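Local coordinates for ferritin like protein (PDB 3HL1) that is of unestablished function but belongs to the ferritin-like family and probably binds metal, at residues Q53-I64 with A195-G206; G262-F273 with K309-S317. One frame throughout, in Å; residues are numbered along the deposited sequence.

Contact 1 of 2, residues Q53-I64 with A195-G206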
# COMPACT_ATOMS: atom_id res chain seq x y z
N GLN A 53 -0.17 4.31 -7.83
CA GLN A 53 0.57 3.07 -7.98
C GLN A 53 0.30 2.08 -6.85
O GLN A 53 0.22 0.86 -7.08
CB GLN A 53 2.06 3.32 -8.11
CG GLN A 53 2.34 4.10 -9.37
CD GLN A 53 3.81 4.10 -9.74
OE1 GLN A 53 4.69 4.05 -8.87
NE2 GLN A 53 4.08 4.13 -11.02
N GLU A 54 0.13 2.57 -5.63
CA GLU A 54 -0.21 1.65 -4.52
C GLU A 54 -1.53 0.97 -4.76
O GLU A 54 -1.67 -0.20 -4.48
CB GLU A 54 -0.23 2.38 -3.16
CG GLU A 54 1.10 2.86 -2.70
CD GLU A 54 2.09 1.70 -2.47
OE1 GLU A 54 1.92 0.92 -1.52
OE2 GLU A 54 3.02 1.55 -3.26
N MSE A 55 -2.52 1.71 -5.26
CA MSE A 55 -3.85 1.17 -5.57
C MSE A 55 -3.75 0.08 -6.62
O MSE A 55 -4.34 -0.99 -6.47
CB MSE A 55 -4.77 2.30 -6.04
CG MSE A 55 -5.13 3.26 -4.93
SE MSE A 55 -5.91 4.91 -5.64
CE MSE A 55 -6.01 5.86 -4.06
N LEU A 56 -2.99 0.35 -7.67
CA LEU A 56 -2.66 -0.65 -8.66
C LEU A 56 -2.01 -1.88 -8.02
O LEU A 56 -2.40 -3.00 -8.36
CB LEU A 56 -1.75 -0.07 -9.77
CG LEU A 56 -1.19 -1.12 -10.73
CD1 LEU A 56 -2.36 -1.65 -11.56
CD2 LEU A 56 -0.02 -0.65 -11.60
N HIS A 57 -1.07 -1.69 -7.08
CA HIS A 57 -0.43 -2.82 -6.43
C HIS A 57 -1.46 -3.68 -5.74
O HIS A 57 -1.38 -4.92 -5.83
CB HIS A 57 0.67 -2.43 -5.43
CG HIS A 57 1.81 -1.69 -6.04
ND1 HIS A 57 2.79 -1.09 -5.28
CD2 HIS A 57 2.08 -1.38 -7.33
CE1 HIS A 57 3.63 -0.46 -6.09
NE2 HIS A 57 3.22 -0.62 -7.33
N ALA A 58 -2.40 -3.05 -5.04
CA ALA A 58 -3.48 -3.78 -4.36
C ALA A 58 -4.25 -4.66 -5.34
O ALA A 58 -4.48 -5.85 -5.08
CB ALA A 58 -4.43 -2.81 -3.58
N GLN A 59 -4.66 -4.08 -6.46
CA GLN A 59 -5.33 -4.81 -7.53
C GLN A 59 -4.52 -6.01 -8.05
O GLN A 59 -5.08 -7.09 -8.27
CB GLN A 59 -5.67 -3.87 -8.69
CG GLN A 59 -6.11 -4.61 -9.95
CD GLN A 59 -6.53 -3.69 -11.06
OE1 GLN A 59 -7.53 -2.98 -10.93
NE2 GLN A 59 -5.76 -3.69 -12.16
N LEU A 60 -3.23 -5.81 -8.25
CA LEU A 60 -2.34 -6.85 -8.78
C LEU A 60 -2.20 -7.98 -7.82
O LEU A 60 -2.19 -9.16 -8.23
CB LEU A 60 -0.96 -6.27 -9.15
CG LEU A 60 -0.98 -5.19 -10.28
CD1 LEU A 60 0.46 -4.80 -10.65
CD2 LEU A 60 -1.72 -5.68 -11.47
N VAL A 61 -2.06 -7.65 -6.54
CA VAL A 61 -2.01 -8.67 -5.52
C VAL A 61 -3.32 -9.47 -5.51
O VAL A 61 -3.29 -10.67 -5.49
CB VAL A 61 -1.65 -8.15 -4.10
CG1 VAL A 61 -1.82 -9.28 -3.07
CG2 VAL A 61 -0.20 -7.63 -4.05
N SER A 62 -4.47 -8.79 -5.56
CA SER A 62 -5.75 -9.49 -5.63
C SER A 62 -5.78 -10.45 -6.84
O SER A 62 -6.25 -11.59 -6.77
CB SER A 62 -6.91 -8.50 -5.75
OG SER A 62 -8.15 -9.21 -5.83
N ASN A 63 -5.30 -9.98 -7.98
CA ASN A 63 -5.27 -10.79 -9.20
C ASN A 63 -4.37 -12.02 -9.07
O ASN A 63 -4.78 -13.12 -9.44
CB ASN A 63 -4.83 -9.94 -10.45
CG ASN A 63 -5.91 -9.01 -10.91
OD1 ASN A 63 -7.08 -9.10 -10.46
ND2 ASN A 63 -5.55 -8.09 -11.87
N ILE A 64 -3.21 -11.85 -8.47
CA ILE A 64 -2.31 -12.98 -8.24
C ILE A 64 -2.97 -13.97 -7.26
O ILE A 64 -3.00 -15.16 -7.48
CB ILE A 64 -0.95 -12.52 -7.65
CG1 ILE A 64 -0.19 -11.62 -8.65
CG2 ILE A 64 -0.07 -13.77 -7.28
CD1 ILE A 64 0.98 -10.90 -8.00
N ALA A 195 1.85 -14.18 -13.38
CA ALA A 195 1.79 -13.71 -11.97
C ALA A 195 3.12 -13.11 -11.57
O ALA A 195 3.17 -12.09 -10.88
CB ALA A 195 1.41 -14.88 -11.03
N LEU A 196 4.22 -13.73 -11.99
CA LEU A 196 5.56 -13.23 -11.69
C LEU A 196 5.79 -11.85 -12.30
O LEU A 196 6.44 -10.99 -11.71
CB LEU A 196 6.66 -14.17 -12.21
CG LEU A 196 7.09 -15.38 -11.38
CD1 LEU A 196 8.27 -16.08 -12.11
CD2 LEU A 196 7.45 -15.02 -9.93
N THR A 197 5.26 -11.64 -13.49
CA THR A 197 5.39 -10.34 -14.12
C THR A 197 4.69 -9.31 -13.28
O THR A 197 5.22 -8.23 -13.07
CB THR A 197 4.81 -10.41 -15.54
OG1 THR A 197 5.52 -11.42 -16.27
CG2 THR A 197 4.85 -9.05 -16.24
N LEU A 198 3.49 -9.63 -12.80
CA LEU A 198 2.75 -8.70 -11.92
C LEU A 198 3.53 -8.38 -10.66
O LEU A 198 3.58 -7.21 -10.25
CB LEU A 198 1.34 -9.20 -11.60
CG LEU A 198 0.41 -9.58 -12.76
CD1 LEU A 198 -0.97 -9.86 -12.23
CD2 LEU A 198 0.44 -8.57 -13.81
N VAL A 199 4.18 -9.39 -10.05
CA VAL A 199 5.06 -9.10 -8.89
C VAL A 199 6.19 -8.13 -9.25
O VAL A 199 6.50 -7.21 -8.49
CB VAL A 199 5.63 -10.37 -8.24
CG1 VAL A 199 6.64 -10.01 -7.11
CG2 VAL A 199 4.50 -11.23 -7.69
N ASP A 200 6.80 -8.34 -10.42
CA ASP A 200 7.91 -7.48 -10.91
C ASP A 200 7.50 -6.04 -11.10
O ASP A 200 8.21 -5.17 -10.69
CB ASP A 200 8.53 -8.03 -12.21
CG ASP A 200 9.48 -9.19 -11.94
OD1 ASP A 200 9.93 -9.35 -10.77
OD2 ASP A 200 9.77 -9.94 -12.88
N ILE A 201 6.32 -5.80 -11.67
CA ILE A 201 5.77 -4.47 -11.76
C ILE A 201 5.60 -3.82 -10.39
O ILE A 201 5.90 -2.66 -10.26
CB ILE A 201 4.37 -4.47 -12.45
CG1 ILE A 201 4.49 -4.85 -13.93
CG2 ILE A 201 3.71 -3.07 -12.31
CD1 ILE A 201 3.21 -5.36 -14.54
N ILE A 202 5.09 -4.56 -9.38
CA ILE A 202 4.91 -4.05 -8.04
C ILE A 202 6.23 -3.62 -7.39
O ILE A 202 6.34 -2.52 -6.84
CB ILE A 202 4.22 -5.10 -7.11
CG1 ILE A 202 2.78 -5.39 -7.55
CG2 ILE A 202 4.20 -4.59 -5.66
CD1 ILE A 202 2.12 -6.60 -6.85
N VAL A 203 7.21 -4.52 -7.44
CA VAL A 203 8.50 -4.28 -6.80
C VAL A 203 9.31 -3.19 -7.54
O VAL A 203 9.91 -2.33 -6.89
CB VAL A 203 9.32 -5.55 -6.72
CG1 VAL A 203 10.71 -5.25 -6.14
CG2 VAL A 203 8.57 -6.57 -5.81
N ASP A 204 9.31 -3.22 -8.88
CA ASP A 204 9.98 -2.20 -9.70
C ASP A 204 9.47 -0.81 -9.38
O ASP A 204 10.24 0.13 -9.38
CB ASP A 204 9.75 -2.40 -11.20
CG ASP A 204 10.46 -3.62 -11.78
OD1 ASP A 204 11.22 -4.30 -11.08
OD2 ASP A 204 10.20 -3.93 -12.96
N GLN A 205 8.17 -0.68 -9.13
CA GLN A 205 7.57 0.63 -8.83
C GLN A 205 7.98 1.13 -7.46
O GLN A 205 8.20 2.31 -7.30
CB GLN A 205 6.05 0.61 -8.98
CG GLN A 205 5.58 0.50 -10.44
CD GLN A 205 4.08 0.61 -10.62
OE1 GLN A 205 3.30 0.47 -9.69
NE2 GLN A 205 3.66 0.86 -11.85
N GLY A 206 8.04 0.26 -6.47
CA GLY A 206 8.45 0.67 -5.12
C GLY A 206 9.92 1.04 -4.95
O GLY A 206 10.24 2.14 -4.47
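Ile202 lays its CG2 on one face of the His57 ring where helix 53-64 packs against helix 195-206, a CH-pi contact 3.9 Å from the centroid. The two segments run antiparallel, with axes 9.8 Å apart at closest. Ile202 is the main bump. Its CD1 fills the hollow between Leu60 CB and Val61 CG2. Ile202 CG1 stands anti to its carbonyl carbon (chi1 -66°), which sends the two branches to these different neighbours. Farther along, Ile64 is the bump from the other helix. Its CD1 enters between Leu198 and Val199 and comes 3.5 Å from Val199 CG2. At the far end, the amides of Gln53 and Gln205 stack with planes 9° apart. His57 NE2 donates to a lone pair of Gln205 OE1 at 2.6 Å, with a bent N-H...O angle of 141°. ND1, the other ring nitrogen, is hydrogen-bonded to Glu22 OE1 of helix 8-35. Gln53 OE1 is bonded to His233. An unknown ligand, probably from the crystallisation liquor, lies beside His57 and Glu54 and at most marks a pocket. Antiparallel helices with His57, Glu54 and Glu22 gathered here are consistent with the metal-site region of a ferritin-like bundle, though no metal is modelled.

Contact 2 of 2, residues G262-F273 with K309-S317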
# COMPACT_ATOMS: atom_id res chain seq x y z
N GLY A 262 -15.07 19.48 12.33
CA GLY A 262 -13.92 18.64 12.01
C GLY A 262 -14.13 17.18 12.42
O GLY A 262 -13.73 16.29 11.70
N ALA A 263 -14.76 16.94 13.58
CA ALA A 263 -15.11 15.59 13.99
C ALA A 263 -16.08 14.96 13.00
O ALA A 263 -15.97 13.81 12.68
CB ALA A 263 -15.73 15.59 15.38
N GLU A 264 -17.07 15.73 12.58
CA GLU A 264 -18.04 15.28 11.61
C GLU A 264 -17.43 15.02 10.25
O GLU A 264 -17.85 14.09 9.58
CB GLU A 264 -19.20 16.27 11.50
CG GLU A 264 -20.01 16.35 12.79
CD GLU A 264 -21.16 17.28 12.73
OE1 GLU A 264 -21.41 17.86 11.67
OE2 GLU A 264 -21.81 17.49 13.79
N ALA A 265 -16.40 15.78 9.89
CA ALA A 265 -15.60 15.51 8.69
C ALA A 265 -14.89 14.16 8.80
O ALA A 265 -14.89 13.34 7.85
CB ALA A 265 -14.59 16.69 8.41
N GLN A 266 -14.26 13.90 9.94
CA GLN A 266 -13.71 12.60 10.21
C GLN A 266 -14.75 11.50 10.10
O GLN A 266 -14.48 10.45 9.57
CB GLN A 266 -13.03 12.55 11.59
CG GLN A 266 -11.78 13.36 11.67
CD GLN A 266 -11.16 13.39 13.07
OE1 GLN A 266 -11.86 13.24 14.09
NE2 GLN A 266 -9.84 13.51 13.13
N ALA A 267 -15.93 11.72 10.69
CA ALA A 267 -16.93 10.67 10.69
C ALA A 267 -17.35 10.34 9.27
O ALA A 267 -17.57 9.18 8.96
CB ALA A 267 -18.13 11.05 11.50
N ARG A 268 -17.49 11.37 8.44
CA ARG A 268 -17.84 11.15 7.03
C ARG A 268 -16.76 10.33 6.29
O ARG A 268 -17.08 9.41 5.52
CB ARG A 268 -18.13 12.47 6.37
CG ARG A 268 -18.10 12.40 4.92
CD ARG A 268 -18.41 13.69 4.28
NE ARG A 268 -18.63 13.35 2.89
CZ ARG A 268 -19.80 13.25 2.29
NH1 ARG A 268 -20.95 13.56 2.92
NH2 ARG A 268 -19.82 12.87 1.01
N LEU A 269 -15.51 10.63 6.55
CA LEU A 269 -14.42 9.88 5.98
C LEU A 269 -14.40 8.42 6.43
O LEU A 269 -14.23 7.55 5.62
CB LEU A 269 -13.07 10.56 6.29
CG LEU A 269 -11.76 9.83 5.90
CD1 LEU A 269 -11.84 9.48 4.37
CD2 LEU A 269 -10.59 10.72 6.21
N ILE A 270 -14.58 8.18 7.72
CA ILE A 270 -14.68 6.83 8.25
C ILE A 270 -15.80 6.03 7.57
O ILE A 270 -15.56 4.93 7.12
CB ILE A 270 -14.86 6.87 9.75
CG1 ILE A 270 -13.62 7.47 10.44
CG2 ILE A 270 -15.14 5.44 10.35
CD1 ILE A 270 -13.86 7.94 11.90
N ALA A 271 -16.99 6.61 7.45
CA ALA A 271 -18.08 5.98 6.79
C ALA A 271 -17.79 5.71 5.30
O ALA A 271 -17.98 4.58 4.79
CB ALA A 271 -19.34 6.83 6.94
N ASP A 272 -17.36 6.74 4.57
CA ASP A 272 -17.11 6.58 3.12
C ASP A 272 -15.97 5.57 2.86
O ASP A 272 -16.05 4.75 1.95
CB ASP A 272 -16.76 7.93 2.45
CG ASP A 272 -17.94 8.87 2.32
OD1 ASP A 272 -19.09 8.42 2.50
OD2 ASP A 272 -17.71 10.09 2.08
N PHE A 273 -14.95 5.59 3.69
CA PHE A 273 -13.85 4.62 3.60
C PHE A 273 -14.35 3.18 3.81
O PHE A 273 -13.96 2.31 3.05
CB PHE A 273 -12.70 4.98 4.51
CG PHE A 273 -11.43 4.20 4.26
CD1 PHE A 273 -10.74 4.33 3.08
CD2 PHE A 273 -10.96 3.29 5.21
CE1 PHE A 273 -9.58 3.60 2.88
CE2 PHE A 273 -9.82 2.57 4.98
CZ PHE A 273 -9.19 2.70 3.80
N LYS A 309 -8.81 20.91 5.80
CA LYS A 309 -9.33 22.25 5.76
C LYS A 309 -10.06 22.66 7.05
O LYS A 309 -10.03 23.84 7.40
CB LYS A 309 -10.27 22.41 4.59
CG LYS A 309 -9.56 22.58 3.26
CD LYS A 309 -10.60 22.58 2.15
CE LYS A 309 -10.36 23.53 1.03
NZ LYS A 309 -8.96 23.94 0.82
N LEU A 310 -10.71 21.72 7.72
CA LEU A 310 -11.38 21.97 9.00
C LEU A 310 -10.49 21.84 10.22
O LEU A 310 -10.96 21.98 11.34
CB LEU A 310 -12.65 21.12 9.15
CG LEU A 310 -13.73 21.46 8.14
CD1 LEU A 310 -14.77 20.39 7.94
CD2 LEU A 310 -14.39 22.83 8.43
N GLY A 311 -9.20 21.59 10.04
CA GLY A 311 -8.29 21.46 11.18
C GLY A 311 -8.36 20.11 11.90
O GLY A 311 -8.00 20.02 13.05
N ALA A 312 -8.80 19.06 11.20
CA ALA A 312 -8.84 17.71 11.73
C ALA A 312 -7.90 16.83 10.87
O ALA A 312 -8.03 16.78 9.65
CB ALA A 312 -10.24 17.14 11.66
N VAL A 313 -7.01 16.11 11.52
CA VAL A 313 -6.20 15.13 10.80
C VAL A 313 -7.15 14.04 10.31
O VAL A 313 -7.95 13.50 11.09
CB VAL A 313 -5.11 14.50 11.69
CG1 VAL A 313 -4.26 13.52 10.85
CG2 VAL A 313 -4.24 15.61 12.37
N PRO A 314 -7.06 13.66 9.02
CA PRO A 314 -7.79 12.52 8.57
C PRO A 314 -7.72 11.29 9.47
O PRO A 314 -6.67 10.98 10.02
CB PRO A 314 -7.19 12.27 7.20
CG PRO A 314 -6.89 13.64 6.69
CD PRO A 314 -6.33 14.32 7.93
N ARG A 315 -8.86 10.63 9.61
CA ARG A 315 -9.03 9.40 10.39
C ARG A 315 -9.79 8.37 9.53
O ARG A 315 -10.69 8.75 8.82
CB ARG A 315 -9.92 9.77 11.57
CG ARG A 315 -9.46 9.27 12.84
CD ARG A 315 -10.39 9.75 13.93
NE ARG A 315 -11.44 8.77 14.21
CZ ARG A 315 -11.44 7.88 15.21
NH1 ARG A 315 -10.44 7.82 16.09
NH2 ARG A 315 -12.48 7.05 15.35
N TYR A 316 -9.46 7.06 9.61
CA TYR A 316 -10.04 6.10 8.68
C TYR A 316 -10.84 4.96 9.33
O TYR A 316 -11.37 4.12 8.63
CB TYR A 316 -8.95 5.55 7.75
CG TYR A 316 -8.35 6.64 6.89
CD1 TYR A 316 -7.36 7.47 7.37
CD2 TYR A 316 -8.81 6.87 5.60
CE1 TYR A 316 -6.85 8.52 6.59
CE2 TYR A 316 -8.25 7.87 4.81
CZ TYR A 316 -7.28 8.67 5.32
OH TYR A 316 -6.76 9.67 4.51
N SER A 317 -10.85 4.94 10.64
CA SER A 317 -11.61 4.00 11.42
C SER A 317 -12.01 4.64 12.75
O SER A 317 -11.44 5.67 13.22
CB SER A 317 -10.81 2.72 11.66
OG SER A 317 -9.72 2.92 12.57
OXT SER A 317 -12.94 4.12 13.37
O HOH W 1 -13.64 3.02 7.90
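Helix 262-273 runs beside the irregular C-terminal tail 309-317, and the nearest CA atoms pair Gly262 with Leu310, Gln266 with Arg315 and Ile270 with Tyr316. A Schellman motif at Gly311, with positive phi, ends helix 292-309 and turns the chain into this tail. At the turn, Leu310 CD1 packs on Ala265 CB, and Ala312 CB sits 3.6 Å from Gly262 O.

Gln266 makes the direct hydrogen bond between the segments. Its NE2 donates to Val313 O at 2.8 Å, nearly straight at 160°, with the acceptor close to the amide plane. NE2 is also bonded to Thr254 O, so two carbonyls grip this amide. The Arg315 side chain runs across Gln266, with its CD near the amide, and an edge of its guanidinium meets Ile270 CD1. This describes one of two conformers of Arg315, so the placing of its outer atoms is doubtful.

Leu269 CG is anti to the backbone N (chi1 174°), and its CD2 reaches over a face of the Tyr316 ring in a CH-pi contact. The same methyl touches Pro314 CB. Nearby, Arg315 O is buried without a polar partner, with Leu269 CG and CD2 against it. Tyr316 turns its edge to the face of Phe273 in a T-shaped pair, with ring planes 78° apart. Tyr316 OH is hydrogen-bonded to Thr31 OG1, and its ring also touches Pro27. This ties the tail to helix 8-35. Beside the aromatic pair, one water joins the two backbones: it donates to Ile270 O at 2.8 Å and to Tyr316 O at 2.6 Å.

How the contacts relate
Contact 1 and contact 2 follow one another along the chain and lie on opposite sides of its centre. Their own centres are 29 Å apart, and their nearest atoms are about 8 Å apart. Contact 1 is deeper: none of its touching residues is exposed. It joins two long helices, and its polar end adjoins an unknown ligand. Contact 2 is mostly buried but has three exposed residues, Leu310, Arg315 and Ser317, and it pairs a helix with an irregular tail. Side chains bond to each other in contact 1, whereas contact 2 is bonded through a side-chain amide to a backbone carbonyl and through a water between two carbonyls. Helix 8-35 is common to both, touching Ile64 and Ile202 in one and Phe273, Pro314 and Tyr316 in the other.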